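Local coordinates for MIPZ (Caulobacter crescentus, PDB 2XJ9), which positions the division plane as a dimerizing P-loop ATPase that inhibits cell division and binds the nucleoid, forming a gradient in the cell, at residues S75-D78 / V79-A82; V163-G166 / R167-R170. The protein carries 1 engineered substitution. All coordinates share one frame; numbering follows the deposited sequence.

How the contacts relate
Contact 1 (residues 75-82) and contact 2 (residues 163-170) are both local, one at the start of a short helix and the other toward the end of a longer one. Their centres lie 27 Å apart, with about 18 Å between nearest atoms, so neither touches the other. Contact 1 follows strand 70-72, an outermost strand of the parallel sheet, whereas contact 2 lies toward the C-terminal end of helix 158-168, which packs on strand 180-186 near the sheet's other margin. Neither reaches the nucleotide: the side chain of A82 is about 14 Å from the bound ATP analogue, as is that of V163, and V79 is about 13 Å from a magnesium ion.

Contact 1 (S75-D78 / V79-A82); sequences SDND and VALA
S75 meets L81 over the first turn of helix 78-81, which N77 opens as its N-cap in the loop after strand 70-72. The S75 hydroxyl sits beside its own backbone N (chi1 -56°) and lies alongside the leucine, where OG comes next to L81 CB and CD2; a small side chain leaves room for the leucine to come alongside. N77 suits the cap because an asparagine carbonyl can accept from an amide at the start of a helix, where no preceding turn supplies a backbone acceptor. Its CG stands anti to the backbone N (chi1 -179°), which brings OD1 back over the turn to accept the capping hydrogen bond from A80 N; OD1 is placed with less certainty, so the N-to-OD1 length of 2.6 Å should not be pressed. The main chain of N77 adds a second tie, its O accepting from L81 N at 3.1 Å. The D78 carboxylate is engaged outside the turn: OD1 accepts from the backbone N of L74, fastening the helix start to the incoming loop, and OD2 forms a long, weak ion pair with R46. The L74 amide and, weakly, R46 would partly compensate a negative charge on this buried acid. Its carbonyl serves the turn instead, as D78 O receives A82 N at 2.8 Å with an N-H...O angle of 133°.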
# COMPACT_ATOMS: atom_id res chain seq x y z
N SER A 75 17.30 -2.90 15.81
CA SER A 75 17.45 -3.92 16.86
C SER A 75 18.15 -5.15 16.35
O SER A 75 18.75 -5.14 15.28
CB SER A 75 16.09 -4.37 17.38
OG SER A 75 15.34 -3.28 17.84
N ASP A 76 18.08 -6.22 17.13
CA ASP A 76 18.51 -7.54 16.70
C ASP A 76 17.25 -8.23 16.25
O ASP A 76 17.28 -9.34 15.72
CB ASP A 76 19.15 -8.32 17.85
CG ASP A 76 19.97 -7.42 18.78
OD1 ASP A 76 19.44 -7.05 19.85
OD2 ASP A 76 21.12 -7.07 18.43
N ASN A 77 16.14 -7.54 16.49
CA ASN A 77 14.81 -7.97 16.10
C ASN A 77 13.85 -6.77 16.06
O ASN A 77 13.37 -6.32 17.11
CB ASN A 77 14.31 -9.03 17.08
CG ASN A 77 12.93 -9.54 16.73
OD1 ASN A 77 12.03 -8.77 16.42
ND2 ASN A 77 12.76 -10.86 16.78
N ASP A 78 13.58 -6.27 14.86
CA ASP A 78 12.79 -5.03 14.70
C ASP A 78 11.30 -5.30 14.75
O ASP A 78 10.52 -4.43 15.18
CB ASP A 78 13.13 -4.32 13.38
CG ASP A 78 14.63 -4.15 13.17
OD1 ASP A 78 15.06 -3.03 12.80
OD2 ASP A 78 15.38 -5.14 13.37
N VAL A 79 10.90 -6.49 14.31
CA VAL A 79 9.51 -6.88 14.39
C VAL A 79 9.11 -6.73 15.85
O VAL A 79 8.03 -6.23 16.16
CB VAL A 79 9.29 -8.32 13.91
CG1 VAL A 79 7.91 -8.80 14.30
CG2 VAL A 79 9.47 -8.41 12.40
N ALA A 80 10.01 -7.16 16.74
CA ALA A 80 9.84 -7.06 18.19
C ALA A 80 9.86 -5.62 18.65
O ALA A 80 8.97 -5.19 19.38
CB ALA A 80 10.93 -7.83 18.90
N LEU A 81 10.87 -4.88 18.20
CA LEU A 81 10.97 -3.44 18.47
C LEU A 81 9.72 -2.65 18.08
O LEU A 81 9.43 -1.60 18.67
CB LEU A 81 12.20 -2.85 17.77
CG LEU A 81 12.34 -1.34 17.98
CD1 LEU A 81 12.18 -1.00 19.45
CD2 LEU A 81 13.66 -0.85 17.48
N ALA A 82 8.98 -3.15 17.10
CA ALA A 82 7.77 -2.46 16.65
C ALA A 82 6.79 -2.32 17.80
O ALA A 82 5.96 -1.41 17.81
CB ALA A 82 7.15 -3.19 15.50

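Contact 2 (V163-G166 / R167-R170); sequences VWEG and RKQR
The C-terminal end of helix 158-168 brings W164, E165 and K168 together on its exposed side, in i to i+4 and i to i+3 spacing. K168 reaches back along the helix, and its NZ arrives at the edge of the W164 indole, in the ring plane, 3.3 Å from CZ3. It is therefore not a cation-pi stack over the ring face. Bends along the lysine chain, including chi3 at -69°, let the long methylene arm pass W164 O through CG and run beside CZ3 through CD. The same ammonium forms a long salt bridge with E165, NZ lying 3.7 Å from OE2, while K168 CE packs at the same distance from that oxygen. A flexible lysine suits this place, since one long chain can lay its methylenes past the helix carbonyls and the glutamate and set its ammonium between ring edge and carboxylate.

Underneath, the helix is held by backbone bonds: K168 N to W164 O is weak at 3.4 Å, and Q169 N to E165 O is shorter, 3.0 Å, but more bent. G166, with no side chain, lies buried in this turn. In this P-loop ATPase the helix packs beside the central parallel sheet, and buried V163 sets an apolar, branched side chain against W181 of strand 180-186. R167 lays its CG 3.5 Å from V163 O, its NH2 donating a hydrogen bond to G211 O. Further along the chain, R170 places CG 3.7 Å from G166 O, and its NH2 forms a salt bridge with D127.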
# COMPACT_ATOMS: atom_id res chain seq x y z
N VAL A 163 5.68 16.59 5.31
CA VAL A 163 6.93 17.02 4.71
C VAL A 163 7.18 18.51 4.99
O VAL A 163 8.32 18.95 5.14
CB VAL A 163 6.92 16.81 3.20
CG1 VAL A 163 8.23 17.25 2.60
CG2 VAL A 163 6.65 15.37 2.89
N TRP A 164 6.09 19.26 5.04
CA TRP A 164 6.13 20.69 5.29
C TRP A 164 6.67 20.96 6.69
O TRP A 164 7.26 22.01 6.94
CB TRP A 164 4.71 21.26 5.15
CG TRP A 164 4.65 22.60 4.50
CD1 TRP A 164 4.61 22.87 3.16
CD2 TRP A 164 4.61 23.87 5.17
NE1 TRP A 164 4.56 24.23 2.95
CE2 TRP A 164 4.56 24.87 4.17
CE3 TRP A 164 4.62 24.27 6.52
CZ2 TRP A 164 4.51 26.24 4.48
CZ3 TRP A 164 4.58 25.62 6.82
CH2 TRP A 164 4.52 26.59 5.80
N GLU A 165 6.47 20.01 7.60
CA GLU A 165 6.96 20.14 8.97
C GLU A 165 8.37 19.57 9.08
O GLU A 165 9.15 19.96 9.94
CB GLU A 165 6.01 19.46 9.97
CG GLU A 165 6.27 19.77 11.45
CD GLU A 165 5.58 21.05 11.95
OE1 GLU A 165 5.95 21.54 13.05
OE2 GLU A 165 4.68 21.55 11.25
N GLY A 166 8.71 18.65 8.20
CA GLY A 166 10.04 18.11 8.18
C GLY A 166 10.99 19.12 7.57
O GLY A 166 12.20 18.88 7.52
N ARG A 167 10.44 20.23 7.07
CA ARG A 167 11.27 21.32 6.56
C ARG A 167 11.46 22.31 7.67
O ARG A 167 12.58 22.69 7.98
CB ARG A 167 10.65 22.00 5.33
CG ARG A 167 10.83 21.18 4.05
CD ARG A 167 10.87 21.99 2.76
NE ARG A 167 9.67 21.86 1.97
CZ ARG A 167 9.46 21.58 0.69
NH1 ARG A 167 10.39 21.30 -0.22
NH2 ARG A 167 8.19 21.60 0.35
N LYS A 168 10.35 22.72 8.29
CA LYS A 168 10.45 23.58 9.47
C LYS A 168 11.40 22.99 10.51
O LYS A 168 12.01 23.73 11.28
CB LYS A 168 9.07 23.88 10.06
CG LYS A 168 8.17 24.69 9.13
CD LYS A 168 7.21 25.62 9.87
CE LYS A 168 6.13 24.88 10.65
NZ LYS A 168 4.77 25.04 10.05
N GLN A 169 11.55 21.67 10.53
CA GLN A 169 12.48 21.02 11.46
C GLN A 169 13.90 21.01 10.91
O GLN A 169 14.85 20.75 11.64
CB GLN A 169 12.04 19.60 11.80
CG GLN A 169 13.09 18.78 12.56
CD GLN A 169 12.74 17.28 12.68
OE1 GLN A 169 13.63 16.42 12.72
NE2 GLN A 169 11.44 16.98 12.74
N ARG A 170 14.03 21.27 9.61
CA ARG A 170 15.35 21.47 9.01
C ARG A 170 15.73 22.94 9.04
O ARG A 170 16.86 23.31 8.72
CB ARG A 170 15.41 20.95 7.57
CG ARG A 170 15.80 19.50 7.47
CD ARG A 170 17.05 19.32 6.64
NE ARG A 170 16.97 20.07 5.39
CZ ARG A 170 17.88 20.00 4.43
NH1 ARG A 170 17.73 20.72 3.32
NH2 ARG A 170 18.93 19.20 4.56